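Local structure of CHAD domain protein (Streptomyces chartreusis, 6RN5) at residues A25-A30 / A290-S295; R29-E34 / A66-A71; P90-V95 / H204-K209; A275-V280 / F360-A365. The protein probably binds polyphosphate through a basic helical CHAD fold that also binds metal, copper being the ion bound here. One frame throughout, in Å; residues are numbered along the deposited sequence.

Contact 1 of 4, residues A25-A30 / A290-S295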
loop_
_atom_site.group_PDB
_atom_site.type_symbol
_atom_site.label_atom_id
_atom_site.label_comp_id
_atom_site.label_asym_id
_atom_site.label_seq_id
_atom_site.Cartn_x
_atom_site.Cartn_y
_atom_site.Cartn_z
ATOM N N ALA A 25 27.953 -39.933 -2.755
ATOM C CA ALA A 25 27.855 -40.802 -1.595
ATOM C C ALA A 25 28.435 -40.106 -0.368
ATOM O O ALA A 25 27.865 -40.208 0.721
ATOM C CB ALA A 25 28.581 -42.104 -1.820
ATOM N N GLY A 26 29.555 -39.429 -0.546
ATOM C CA GLY A 26 30.216 -38.715 0.576
ATOM C C GLY A 26 29.270 -37.650 1.117
ATOM O O GLY A 26 29.138 -37.491 2.324
ATOM N N TYR A 27 28.582 -36.935 0.228
ATOM C CA TYR A 27 27.663 -35.878 0.651
ATOM C C TYR A 27 26.473 -36.450 1.417
ATOM O O TYR A 27 26.148 -35.936 2.516
ATOM C CB TYR A 27 27.199 -35.045 -0.535
ATOM C CG TYR A 27 26.311 -33.882 -0.180
ATOM C CD1 TYR A 27 26.813 -32.757 0.500
ATOM C CD2 TYR A 27 24.942 -33.913 -0.495
ATOM C CE1 TYR A 27 25.958 -31.687 0.832
ATOM C CE2 TYR A 27 24.091 -32.861 -0.161
ATOM C CZ TYR A 27 24.603 -31.756 0.495
ATOM O OH TYR A 27 23.740 -30.718 0.777
ATOM N N LEU A 28 25.866 -37.528 0.882
ATOM C CA LEU A 28 24.776 -38.204 1.547
ATOM C C LEU A 28 25.169 -38.753 2.932
ATOM O O LEU A 28 24.432 -38.553 3.898
ATOM C CB LEU A 28 24.169 -39.326 0.676
ATOM C CG LEU A 28 23.333 -38.819 -0.513
ATOM C CD1 LEU A 28 23.007 -39.927 -1.500
ATOM C CD2 LEU A 28 22.046 -38.146 -0.028
ATOM N N ARG A 29 26.298 -39.452 3.021
ATOM C CA ARG A 29 26.804 -39.952 4.314
ATOM C C ARG A 29 26.989 -38.828 5.359
ATOM O O ARG A 29 26.591 -38.976 6.510
ATOM C CB ARG A 29 28.099 -40.789 4.140
ATOM C CG ARG A 29 27.849 -42.191 3.556
ATOM C CD ARG A 29 29.051 -43.159 3.638
ATOM N NE ARG A 29 30.182 -42.542 2.952
ATOM C CZ ARG A 29 30.569 -42.781 1.686
ATOM N NH1 ARG A 29 31.605 -42.094 1.183
ATOM N NH2 ARG A 29 29.966 -43.721 0.933
ATOM N N ALA A 30 27.559 -37.706 4.929
ATOM C CA ALA A 30 27.775 -36.548 5.775
ATOM C C ALA A 30 26.476 -35.948 6.301
ATOM O O ALA A 30 26.373 -35.656 7.491
ATOM C CB ALA A 30 28.528 -35.475 5.004
ATOM N N ALA A 290 22.283 -29.001 -4.813
ATOM C CA ALA A 290 23.009 -29.713 -5.859
ATOM C C ALA A 290 24.440 -29.179 -5.986
ATOM O O ALA A 290 25.397 -29.970 -6.094
ATOM C CB ALA A 290 22.253 -29.609 -7.206
ATOM N N ARG A 291 24.588 -27.857 -6.030
ATOM C CA ARG A 291 25.914 -27.239 -5.945
ATOM C C ARG A 291 26.682 -27.784 -4.731
ATOM O O ARG A 291 27.854 -28.093 -4.854
ATOM C CB ARG A 291 25.825 -25.705 -5.874
ATOM C CG ARG A 291 25.468 -25.083 -7.223
ATOM C CD ARG A 291 25.223 -23.568 -7.166
ATOM N NE ARG A 291 26.453 -22.754 -7.178
ATOM C CZ ARG A 291 26.938 -22.050 -6.145
ATOM N NH1 ARG A 291 26.327 -22.006 -4.953
ATOM N NH2 ARG A 291 28.057 -21.369 -6.302
ATOM N N GLU A 292 26.031 -27.888 -3.564
ATOM C CA GLU A 292 26.673 -28.502 -2.374
ATOM C C GLU A 292 27.121 -29.956 -2.650
ATOM O O GLU A 292 28.238 -30.340 -2.334
ATOM C CB GLU A 292 25.715 -28.512 -1.181
ATOM C CG GLU A 292 25.415 -27.144 -0.588
ATOM C CD GLU A 292 24.814 -27.234 0.794
ATOM O OE1 GLU A 292 24.705 -28.351 1.369
ATOM O OE2 GLU A 292 24.458 -26.170 1.338
ATOM N N ALA A 293 26.235 -30.775 -3.206
ATOM C CA ALA A 293 26.543 -32.179 -3.443
ATOM C C ALA A 293 27.765 -32.406 -4.350
ATOM O O ALA A 293 28.572 -33.349 -4.167
ATOM C CB ALA A 293 25.303 -32.862 -4.037
ATOM N N VAL A 294 27.861 -31.522 -5.341
ATOM C CA VAL A 294 28.875 -31.522 -6.384
ATOM C C VAL A 294 30.213 -31.105 -5.820
ATOM O O VAL A 294 31.229 -31.587 -6.257
ATOM C CB VAL A 294 28.443 -30.581 -7.536
ATOM C CG1 VAL A 294 29.608 -30.067 -8.326
ATOM C CG2 VAL A 294 27.467 -31.339 -8.440
ATOM N N SER A 295 30.191 -30.199 -4.864
ATOM C CA SER A 295 31.363 -29.846 -4.096
ATOM C C SER A 295 31.759 -30.991 -3.131
ATOM O O SER A 295 32.926 -31.182 -2.823
ATOM C CB SER A 295 31.042 -28.576 -3.319
ATOM O OG SER A 295 32.098 -28.277 -2.452
#

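Contact 2 of 4, residues R29-E34 / A66-A71. With SO4 (sulfate ion), chain G; SO4 (sulfate ion), chain I.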
loop_
_atom_site.group_PDB
_atom_site.type_symbol
_atom_site.label_atom_id
_atom_site.label_comp_id
_atom_site.label_asym_id
_atom_site.label_seq_id
_atom_site.Cartn_x
_atom_site.Cartn_y
_atom_site.Cartn_z
ATOM N N ARG A 29 26.298 -39.452 3.021
ATOM C CA ARG A 29 26.804 -39.952 4.314
ATOM C C ARG A 29 26.989 -38.828 5.359
ATOM O O ARG A 29 26.591 -38.976 6.510
ATOM C CB ARG A 29 28.099 -40.789 4.140
ATOM C CG ARG A 29 27.849 -42.191 3.556
ATOM C CD ARG A 29 29.051 -43.159 3.638
ATOM N NE ARG A 29 30.182 -42.542 2.952
ATOM C CZ ARG A 29 30.569 -42.781 1.686
ATOM N NH1 ARG A 29 31.605 -42.094 1.183
ATOM N NH2 ARG A 29 29.966 -43.721 0.933
ATOM N N ALA A 30 27.559 -37.706 4.929
ATOM C CA ALA A 30 27.775 -36.548 5.775
ATOM C C ALA A 30 26.476 -35.948 6.301
ATOM O O ALA A 30 26.373 -35.656 7.491
ATOM C CB ALA A 30 28.528 -35.475 5.004
ATOM N N GLN A 31 25.500 -35.746 5.417
ATOM C CA GLN A 31 24.178 -35.254 5.837
ATOM C C GLN A 31 23.439 -36.214 6.761
ATOM O O GLN A 31 22.894 -35.786 7.774
ATOM C CB GLN A 31 23.318 -34.911 4.620
ATOM C CG GLN A 31 23.894 -33.722 3.866
ATOM C CD GLN A 31 24.000 -32.478 4.737
ATOM O OE1 GLN A 31 23.047 -32.114 5.435
ATOM N NE2 GLN A 31 25.136 -31.809 4.684
ATOM N N ALA A 32 23.426 -37.498 6.406
ATOM C CA ALA A 32 22.873 -38.516 7.252
ATOM C C ALA A 32 23.462 -38.482 8.653
ATOM O O ALA A 32 22.727 -38.631 9.649
ATOM C CB ALA A 32 23.110 -39.869 6.648
ATOM N N THR A 33 24.777 -38.321 8.722
ATOM C CA THR A 33 25.484 -38.210 9.996
ATOM C C THR A 33 25.105 -36.943 10.761
ATOM O O THR A 33 24.909 -37.016 11.959
ATOM C CB THR A 33 26.995 -38.249 9.770
ATOM O OG1 THR A 33 27.293 -39.509 9.229
ATOM C CG2 THR A 33 27.808 -38.091 11.067
ATOM N N GLU A 34 25.032 -35.789 10.096
ATOM C CA GLU A 34 24.456 -34.581 10.725
ATOM C C GLU A 34 23.054 -34.786 11.271
ATOM O O GLU A 34 22.753 -34.280 12.326
ATOM C CB GLU A 34 24.402 -33.381 9.778
ATOM C CG GLU A 34 25.779 -32.816 9.456
ATOM C CD GLU A 34 26.617 -32.533 10.711
ATOM O OE1 GLU A 34 26.171 -31.706 11.542
ATOM O OE2 GLU A 34 27.710 -33.138 10.865
ATOM N N ALA A 66 17.601 -33.148 6.706
ATOM C CA ALA A 66 16.522 -33.864 6.049
ATOM C C ALA A 66 16.230 -33.287 4.684
ATOM O O ALA A 66 16.078 -34.020 3.720
ATOM C CB ALA A 66 15.268 -33.842 6.888
ATOM N N ARG A 67 16.144 -31.970 4.623
ATOM C CA ARG A 67 15.851 -31.285 3.375
ATOM C C ARG A 67 16.964 -31.499 2.349
ATOM O O ARG A 67 16.726 -31.580 1.142
ATOM C CB ARG A 67 15.802 -29.772 3.605
ATOM C CG ARG A 67 14.564 -29.250 4.253
ATOM C CD ARG A 67 14.489 -27.753 3.978
ATOM N NE ARG A 67 15.647 -26.967 4.427
ATOM C CZ ARG A 67 15.604 -26.116 5.460
ATOM N NH1 ARG A 67 16.650 -25.395 5.791
ATOM N NH2 ARG A 67 14.490 -25.982 6.185
ATOM N N ARG A 68 18.207 -31.481 2.818
ATOM C CA ARG A 68 19.295 -31.775 1.879
ATOM C C ARG A 68 19.279 -33.197 1.332
ATOM O O ARG A 68 19.667 -33.416 0.197
ATOM C CB ARG A 68 20.657 -31.483 2.470
ATOM C CG ARG A 68 20.922 -30.021 2.567
ATOM C CD ARG A 68 22.034 -29.687 3.571
ATOM N NE ARG A 68 22.488 -28.344 3.306
ATOM C CZ ARG A 68 21.894 -27.245 3.735
ATOM N NH1 ARG A 68 20.808 -27.298 4.481
ATOM N NH2 ARG A 68 22.404 -26.061 3.423
ATOM N N ILE A 69 18.912 -34.161 2.158
ATOM C CA ILE A 69 18.922 -35.536 1.722
ATOM C C ILE A 69 17.784 -35.713 0.701
ATOM O O ILE A 69 17.965 -36.301 -0.377
ATOM C CB ILE A 69 18.755 -36.451 2.929
ATOM C CG1 ILE A 69 19.993 -36.350 3.814
ATOM C CG2 ILE A 69 18.547 -37.872 2.507
ATOM C CD1 ILE A 69 19.868 -37.081 5.149
ATOM N N SER A 70 16.636 -35.136 1.032
ATOM C CA SER A 70 15.476 -35.251 0.214
ATOM C C SER A 70 15.749 -34.614 -1.157
ATOM O O SER A 70 15.435 -35.198 -2.208
ATOM C CB SER A 70 14.276 -34.634 0.948
ATOM O OG SER A 70 13.099 -35.011 0.303
ATOM N N ALA A 71 16.385 -33.451 -1.153
ATOM C CA ALA A 71 16.773 -32.789 -2.402
ATOM C C ALA A 71 17.718 -33.636 -3.251
ATOM O O ALA A 71 17.561 -33.763 -4.472
ATOM C CB ALA A 71 17.423 -31.435 -2.117
HETATM S S SO4 G . 19.573 -23.616 4.135
HETATM O O1 SO4 G . 19.315 -24.830 4.884
HETATM O O2 SO4 G . 21.046 -23.459 4.067
HETATM O O3 SO4 G . 18.990 -22.445 4.797
HETATM O O4 SO4 G . 18.911 -23.752 2.814
HETATM S S SO4 I . 14.763 -23.104 8.545
HETATM O O1 SO4 I . 14.127 -24.430 8.538
HETATM O O2 SO4 I . 16.189 -23.245 8.085
HETATM O O3 SO4 I . 14.832 -22.570 9.905
HETATM O O4 SO4 I . 14.066 -22.207 7.644
#

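Contact 3 of 4, residues P90-V95 / H204-K209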
loop_
_atom_site.group_PDB
_atom_site.type_symbol
_atom_site.label_atom_id
_atom_site.label_comp_id
_atom_site.label_asym_id
_atom_site.label_seq_id
_atom_site.Cartn_x
_atom_site.Cartn_y
_atom_site.Cartn_z
ATOM N N PRO A 90 9.163 -38.874 0.543
ATOM C CA PRO A 90 7.983 -38.396 1.297
ATOM C C PRO A 90 8.143 -38.525 2.810
ATOM O O PRO A 90 7.621 -37.706 3.549
ATOM C CB PRO A 90 6.860 -39.324 0.820
ATOM C CG PRO A 90 7.559 -40.578 0.384
ATOM C CD PRO A 90 8.851 -40.102 -0.224
ATOM N N GLU A 91 8.897 -39.522 3.267
ATOM C CA GLU A 91 9.083 -39.697 4.696
ATOM C C GLU A 91 9.943 -38.588 5.212
ATOM O O GLU A 91 9.642 -37.977 6.220
ATOM C CB GLU A 91 9.685 -41.053 4.990
ATOM C CG GLU A 91 8.727 -42.190 4.771
ATOM C CD GLU A 91 7.410 -41.959 5.506
ATOM O OE1 GLU A 91 7.293 -42.208 6.729
ATOM O OE2 GLU A 91 6.478 -41.501 4.857
ATOM N N LEU A 92 11.017 -38.299 4.491
ATOM C CA LEU A 92 11.841 -37.150 4.799
ATOM C C LEU A 92 11.080 -35.825 4.720
ATOM O O LEU A 92 11.304 -34.935 5.535
ATOM C CB LEU A 92 13.025 -37.099 3.847
ATOM C CG LEU A 92 14.082 -38.184 4.078
ATOM C CD1 LEU A 92 15.021 -38.288 2.890
ATOM C CD2 LEU A 92 14.839 -37.905 5.384
ATOM N N ALA A 93 10.204 -35.702 3.730
ATOM C CA ALA A 93 9.357 -34.512 3.600
ATOM C C ALA A 93 8.402 -34.400 4.803
ATOM O O ALA A 93 8.224 -33.310 5.399
ATOM C CB ALA A 93 8.559 -34.578 2.304
ATOM N N TRP A 94 7.786 -35.525 5.154
ATOM C CA TRP A 94 6.972 -35.559 6.352
ATOM C C TRP A 94 7.817 -35.088 7.569
ATOM O O TRP A 94 7.375 -34.297 8.368
ATOM C CB TRP A 94 6.350 -36.937 6.553
ATOM C CG TRP A 94 5.679 -37.053 7.888
ATOM C CD1 TRP A 94 4.491 -36.491 8.258
ATOM C CD2 TRP A 94 6.170 -37.753 9.043
ATOM N NE1 TRP A 94 4.232 -36.768 9.582
ATOM C CE2 TRP A 94 5.235 -37.559 10.080
ATOM C CE3 TRP A 94 7.314 -38.509 9.305
ATOM C CZ2 TRP A 94 5.410 -38.108 11.361
ATOM C CZ3 TRP A 94 7.486 -39.056 10.569
ATOM C CH2 TRP A 94 6.547 -38.857 11.578
ATOM N N VAL A 95 9.057 -35.516 7.677
ATOM C CA VAL A 95 9.843 -35.123 8.834
ATOM C C VAL A 95 10.120 -33.620 8.837
ATOM O O VAL A 95 9.988 -32.945 9.885
ATOM C CB VAL A 95 11.195 -35.866 8.892
ATOM C CG1 VAL A 95 12.119 -35.223 9.931
ATOM C CG2 VAL A 95 11.003 -37.360 9.175
ATOM N N HIS A 204 10.729 -43.265 13.731
ATOM C CA HIS A 204 11.809 -44.205 13.997
ATOM C C HIS A 204 12.244 -44.978 12.737
ATOM O O HIS A 204 13.425 -45.192 12.519
ATOM C CB HIS A 204 11.349 -45.162 15.098
ATOM C CG HIS A 204 12.263 -46.309 15.340
ATOM N ND1 HIS A 204 13.443 -46.185 16.059
ATOM C CD2 HIS A 204 12.168 -47.617 14.977
ATOM C CE1 HIS A 204 14.030 -47.369 16.127
ATOM N NE2 HIS A 204 13.263 -48.256 15.501
ATOM N N ALA A 205 11.287 -45.384 11.908
ATOM C CA ALA A 205 11.609 -46.163 10.732
ATOM C C ALA A 205 12.441 -45.304 9.772
ATOM O O ALA A 205 13.447 -45.780 9.237
ATOM C CB ALA A 205 10.330 -46.623 10.035
ATOM N N ILE A 206 12.015 -44.047 9.552
ATOM C CA ILE A 206 12.732 -43.217 8.614
ATOM C C ILE A 206 14.080 -42.836 9.207
ATOM O O ILE A 206 15.067 -42.875 8.498
ATOM C CB ILE A 206 11.947 -41.996 8.100
ATOM C CG1 ILE A 206 12.797 -41.181 7.130
ATOM C CG2 ILE A 206 11.514 -41.086 9.241
ATOM C CD1 ILE A 206 13.240 -41.931 5.886
ATOM N N ALA A 207 14.149 -42.583 10.516
ATOM C CA ALA A 207 15.432 -42.293 11.150
ATOM C C ALA A 207 16.414 -43.460 11.048
ATOM O O ALA A 207 17.596 -43.261 10.854
ATOM C CB ALA A 207 15.225 -41.922 12.607
ATOM N N ASP A 208 15.900 -44.681 11.195
ATOM C CA ASP A 208 16.684 -45.911 11.028
ATOM C C ASP A 208 17.312 -45.981 9.632
ATOM O O ASP A 208 18.464 -46.358 9.475
ATOM C CB ASP A 208 15.796 -47.163 11.245
ATOM C CG ASP A 208 15.800 -47.682 12.699
ATOM O OD1 ASP A 208 16.604 -47.175 13.527
ATOM O OD2 ASP A 208 14.977 -48.612 13.004
ATOM N N LYS A 209 16.553 -45.598 8.622
ATOM C CA LYS A 209 17.091 -45.593 7.251
ATOM C C LYS A 209 18.144 -44.553 7.069
ATOM O O LYS A 209 19.162 -44.806 6.422
ATOM C CB LYS A 209 15.979 -45.423 6.251
ATOM C CG LYS A 209 15.087 -46.630 6.302
ATOM C CD LYS A 209 14.051 -46.615 5.214
ATOM C CE LYS A 209 12.983 -47.631 5.580
ATOM N NZ LYS A 209 11.978 -47.788 4.499
#

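Contact 4 of 4, residues A275-V280 / F360-A365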
loop_
_atom_site.group_PDB
_atom_site.type_symbol
_atom_site.label_atom_id
_atom_site.label_comp_id
_atom_site.label_asym_id
_atom_site.label_seq_id
_atom_site.Cartn_x
_atom_site.Cartn_y
_atom_site.Cartn_z
ATOM N N ALA A 275 1.780 -19.157 -6.682
ATOM C CA ALA A 275 2.212 -20.562 -6.859
ATOM C C ALA A 275 3.474 -20.675 -7.725
ATOM O O ALA A 275 4.411 -21.312 -7.335
ATOM C CB ALA A 275 1.078 -21.468 -7.376
ATOM N N PRO A 276 3.518 -20.004 -8.876
ATOM C CA PRO A 276 4.782 -20.108 -9.634
ATOM C C PRO A 276 6.035 -19.582 -8.900
ATOM O O PRO A 276 7.110 -20.147 -9.052
ATOM C CB PRO A 276 4.512 -19.286 -10.901
ATOM C CG PRO A 276 3.104 -18.743 -10.783
ATOM C CD PRO A 276 2.401 -19.479 -9.688
ATOM N N TRP A 277 5.887 -18.508 -8.137
ATOM C CA TRP A 277 6.975 -17.963 -7.296
ATOM C C TRP A 277 7.440 -18.925 -6.190
ATOM O O TRP A 277 8.643 -19.084 -5.925
ATOM C CB TRP A 277 6.529 -16.655 -6.668
ATOM C CG TRP A 277 6.464 -15.588 -7.665
ATOM C CD1 TRP A 277 5.403 -15.248 -8.441
ATOM C CD2 TRP A 277 7.521 -14.707 -8.031
ATOM N NE1 TRP A 277 5.728 -14.206 -9.258
ATOM C CE2 TRP A 277 7.029 -13.860 -9.029
ATOM C CE3 TRP A 277 8.828 -14.554 -7.608
ATOM C CZ2 TRP A 277 7.788 -12.880 -9.598
ATOM C CZ3 TRP A 277 9.588 -13.563 -8.178
ATOM C CH2 TRP A 277 9.074 -12.748 -9.154
ATOM N N HIS A 278 6.475 -19.583 -5.576
ATOM C CA HIS A 278 6.796 -20.573 -4.557
ATOM C C HIS A 278 7.418 -21.808 -5.140
ATOM O O HIS A 278 8.276 -22.432 -4.492
ATOM C CB HIS A 278 5.585 -20.896 -3.686
ATOM C CG HIS A 278 5.158 -19.724 -2.850
ATOM N ND1 HIS A 278 3.915 -19.630 -2.254
ATOM C CD2 HIS A 278 5.794 -18.559 -2.575
ATOM C CE1 HIS A 278 3.824 -18.478 -1.614
ATOM N NE2 HIS A 278 4.948 -17.805 -1.794
ATOM N N GLN A 279 7.032 -22.154 -6.365
ATOM C CA GLN A 279 7.746 -23.223 -7.088
ATOM C C GLN A 279 9.193 -22.843 -7.419
ATOM O O GLN A 279 10.109 -23.614 -7.237
ATOM C CB GLN A 279 6.980 -23.602 -8.363
ATOM C CG GLN A 279 7.483 -24.879 -9.015
ATOM C CD GLN A 279 7.551 -26.040 -8.021
ATOM O OE1 GLN A 279 6.717 -26.150 -7.098
ATOM N NE2 GLN A 279 8.534 -26.911 -8.205
ATOM N N VAL A 280 9.403 -21.646 -7.899
ATOM C CA VAL A 280 10.746 -21.166 -8.071
ATOM C C VAL A 280 11.553 -21.179 -6.759
ATOM O O VAL A 280 12.721 -21.541 -6.779
ATOM C CB VAL A 280 10.739 -19.800 -8.760
ATOM C CG1 VAL A 280 12.044 -19.045 -8.593
ATOM C CG2 VAL A 280 10.423 -20.007 -10.240
ATOM N N PHE A 360 9.971 -8.047 -6.775
ATOM C CA PHE A 360 10.902 -7.092 -7.349
ATOM C C PHE A 360 12.362 -7.325 -6.866
ATOM O O PHE A 360 13.301 -7.333 -7.672
ATOM C CB PHE A 360 10.424 -5.667 -7.036
ATOM C CG PHE A 360 11.258 -4.577 -7.674
ATOM C CD1 PHE A 360 11.179 -4.338 -9.041
ATOM C CD2 PHE A 360 12.098 -3.775 -6.897
ATOM C CE1 PHE A 360 11.934 -3.329 -9.635
ATOM C CE2 PHE A 360 12.868 -2.773 -7.487
ATOM C CZ PHE A 360 12.783 -2.551 -8.864
ATOM N N ALA A 361 12.549 -7.522 -5.568
ATOM C CA ALA A 361 13.871 -7.810 -5.047
ATOM C C ALA A 361 14.472 -9.069 -5.713
ATOM O O ALA A 361 15.645 -9.077 -6.123
ATOM C CB ALA A 361 13.840 -7.940 -3.526
ATOM N N PHE A 362 13.673 -10.119 -5.860
ATOM C CA PHE A 362 14.174 -11.327 -6.483
ATOM C C PHE A 362 14.637 -10.993 -7.894
ATOM O O PHE A 362 15.740 -11.350 -8.301
ATOM C CB PHE A 362 13.102 -12.403 -6.590
ATOM C CG PHE A 362 13.495 -13.547 -7.478
ATOM C CD1 PHE A 362 14.257 -14.604 -6.984
ATOM C CD2 PHE A 362 13.121 -13.565 -8.833
ATOM C CE1 PHE A 362 14.648 -15.652 -7.822
ATOM C CE2 PHE A 362 13.473 -14.639 -9.665
ATOM C CZ PHE A 362 14.247 -15.670 -9.167
ATOM N N GLN A 363 13.761 -10.335 -8.637
ATOM C CA GLN A 363 14.065 -9.929 -10.011
ATOM C C GLN A 363 15.367 -9.129 -10.165
ATOM O O GLN A 363 16.158 -9.416 -11.039
ATOM C CB GLN A 363 12.915 -9.126 -10.587
ATOM C CG GLN A 363 12.953 -9.039 -12.105
ATOM C CD GLN A 363 11.926 -8.059 -12.640
ATOM O OE1 GLN A 363 10.874 -8.462 -13.142
ATOM N NE2 GLN A 363 12.212 -6.770 -12.511
ATOM N N GLN A 364 15.603 -8.159 -9.300
ATOM C CA GLN A 364 16.834 -7.376 -9.350
ATOM C C GLN A 364 18.043 -8.222 -9.040
ATOM O O GLN A 364 19.090 -8.068 -9.670
ATOM C CB GLN A 364 16.789 -6.209 -8.357
ATOM C CG GLN A 364 15.596 -5.295 -8.541
ATOM C CD GLN A 364 15.534 -4.733 -9.919
ATOM O OE1 GLN A 364 14.670 -5.105 -10.724
ATOM N NE2 GLN A 364 16.477 -3.852 -10.227
ATOM N N ALA A 365 17.912 -9.086 -8.042
ATOM C CA ALA A 365 18.982 -9.985 -7.684
ATOM C C ALA A 365 19.260 -10.995 -8.800
ATOM O O ALA A 365 20.423 -11.327 -9.086
ATOM C CB ALA A 365 18.647 -10.712 -6.407
#

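Contact 1 of 4, residues A25-A30 / A290-S295
Tyr27 and Ala293 mark the closest backbone approach, their CA atoms 5.6 Å apart, where one turn of helix 21-42 faces the last turns of helix 274-295. A chi1 of -177° turns the Tyr27 ring away from its own backbone N and onto the other helix. The backbone of that helix lies over one face: Ala293 CA is 3.8 Å from the ring centroid and 17° off its normal, a CH-pi contact, while Ala293 CB touches Tyr27 CD2 at 3.7 Å. At the far end of the ring the phenol donates from OH to Glu292 OE1 over 2.6 Å, meeting it on the anti side, 32° out of the carboxylate plane. Phenol ring and carboxylate stand nearly perpendicular. Glu292 OE2 makes a salt bridge with Arg68, on whose side chain Tyr27 also packs. A phenylalanine here would keep the ring over Ala293 but would probably cost Glu292 OE1 its phenolic donor and leave the carboxylate freer to turn. The buried tyrosine thus combines apolar packing with a polar end, and the acid, bonded through both oxygens and lying beside an arginine, is likely to stay ionised.

Contact 2 of 4, residues R29-E34 / A66-A71
Gln31 and Arg68 cross at a slant, amide and guanidinium planes 33° apart. Folded back at chi2 (-59°), Gln31 sets its carboxamide across the arginine stem, and its OE1 comes within 3.2 Å of Arg68 CD. This is packing against the aliphatic part of the chain, with no hydrogen bond between the two residues. Beside it Gln31 CB rests on Ile69 CG1 at 3.7 Å, and the end of the isoleucine, CD1, reaches the backbone of helix 21-42 at Ala32 N, 3.8 Å away. The short axes approach to 9.2 Å and run at 150°, so helices 21-42 and 56-75, consecutive in the chain, form an antiparallel helical hairpin of the all-helical CHAD domain. Extended from CG to NE, Arg68 carries its guanidinium beyond the glutamine to a sulfate, which it grips by two bonds: NH1 to O1 at 2.9 Å and NH2 to O2 at 3.0 Å. The same NH2 also pairs with Glu292 in a salt bridge. Arg67 shares that sulfate O1 through NH1 and turns NH2 to O1 of a second sulfate at 2.8 Å. Arg60, Arg63, Arg64, Arg288 and Tyr289 supply further bonds to the two anions, a basic cluster consistent with a polyphosphate-binding surface. A leucine in place of Arg68 would probably leave the first sulfate without two of its donors and Glu292 without its salt-bridge mate. On the other flank, Ile69 packs against Leu92 of helix 82-120 and Leu213 of helix 201-213, and Ala32 against Val210.

Contact 3 of 4, residues P90-V95 / H204-K209
The shortest polar bond here, Trp94 N to Pro90 O at 2.7 Å, and its successor, Val95 N to Glu91 O at 2.9 Å, lie within helix 82-120 and hold Glu91 and Val95 one turn apart, both facing Ile206. No hydrogen bond crosses between the segments; the contact is made by carbon. Ile206 supplies all the buried area of its segment, and its branches divide the work. CG1 stands anti to the backbone N (chi1 179°), and a bend at chi2 (61°) sets CD1 3.8 Å from Glu91 CB. CG2, which lies between the backbone N and the carbonyl carbon, meets Val95 CG2 at 3.8 Å. Leu92 approaches more loosely, CD2 to Ile206 CG1 at 4.2 Å. Glu91 therefore contributes its CB to the apolar patch, whereas its carboxylate is engaged by Arg202 in a salt bridge; Arg202 also makes a cation-pi contact with Trp94, tying two residues of this turn to the start of helix 201-213. The short axes pass 10.1 Å apart at 115°, so the segments cross steeply. His204, Ala207 and Asp208, on the same turns as Ile206, line a carbonate pocket. Beyond the two segments the same interface is extended by Phe203, against which Val95 packs, and by Met88, which Ile206 touches. The neighbouring helix 56-75 adjoins it through Ser70, on which the Leu92 side chain rests.

Contact 4 of 4, residues A275-V280 / F360-A365
Trp277 has CG beside its backbone N and anti to the carbonyl carbon (chi1 -72°), while Phe362 has CG anti to the backbone N (chi1 168°); these torsions bring the two rings together although their CA atoms, the nearest pair of the segments, are 9.8 Å apart. The indole leads with its six-membered ring: CZ3 touches Phe362 CD2 at 3.6 Å and lies 4.0 Å from Phe362 CB. The planes stand at 83° with centroids 5.7 Å apart, an oblique aromatic pair. Val280, one turn after Trp277, adds a methyl: its CG1 lies 4.1 Å from Phe362 CZ, at the far end of the phenyl ring. Helix 274-295 thus meets Phe362 twice, through Trp277 near CB and CD2 and through Val280 at CZ. This is side-chain packing in an all-helical bundle, where helix 305-331 joins the pair through Leu314, touching both Trp277 and Phe362, and helix 229-244 through Val243, touching both Val280 and Phe362. The indole has further aromatic and charged company: it stacks with His317 and makes a cation-pi contact with Arg359. Its side chain is also about 9 Å from that of His271, which binds copper together with His262 and His348. Beside Phe362, Gln363 OE1 accepts a hydrogen bond from Ile249 N, joining helix 338-366 to the loop that follows helix 229-244.

In the fold
All four contacts are buried, but their chemistry follows their place. Contacts 1 and 2 both use helix 21-42 and are joined directly, Arg68 NH2 to Glu292 OE2 at 2.9 Å; they combine packing with hydrogen-bonding or charged groups, and contact 2 borders the sulfate cluster. Contact 2 continues into contact 3, where Ile69 CG2 meets Leu92 CD1 at 3.6 Å, and the interface becomes aliphatic. Contact 4 is apolar too, but aromatic, and its centre is about 30 Å from that of contact 3, across the centre of the chain. Helix 274-295 serves both contact 1 and contact 4, linking the two regions.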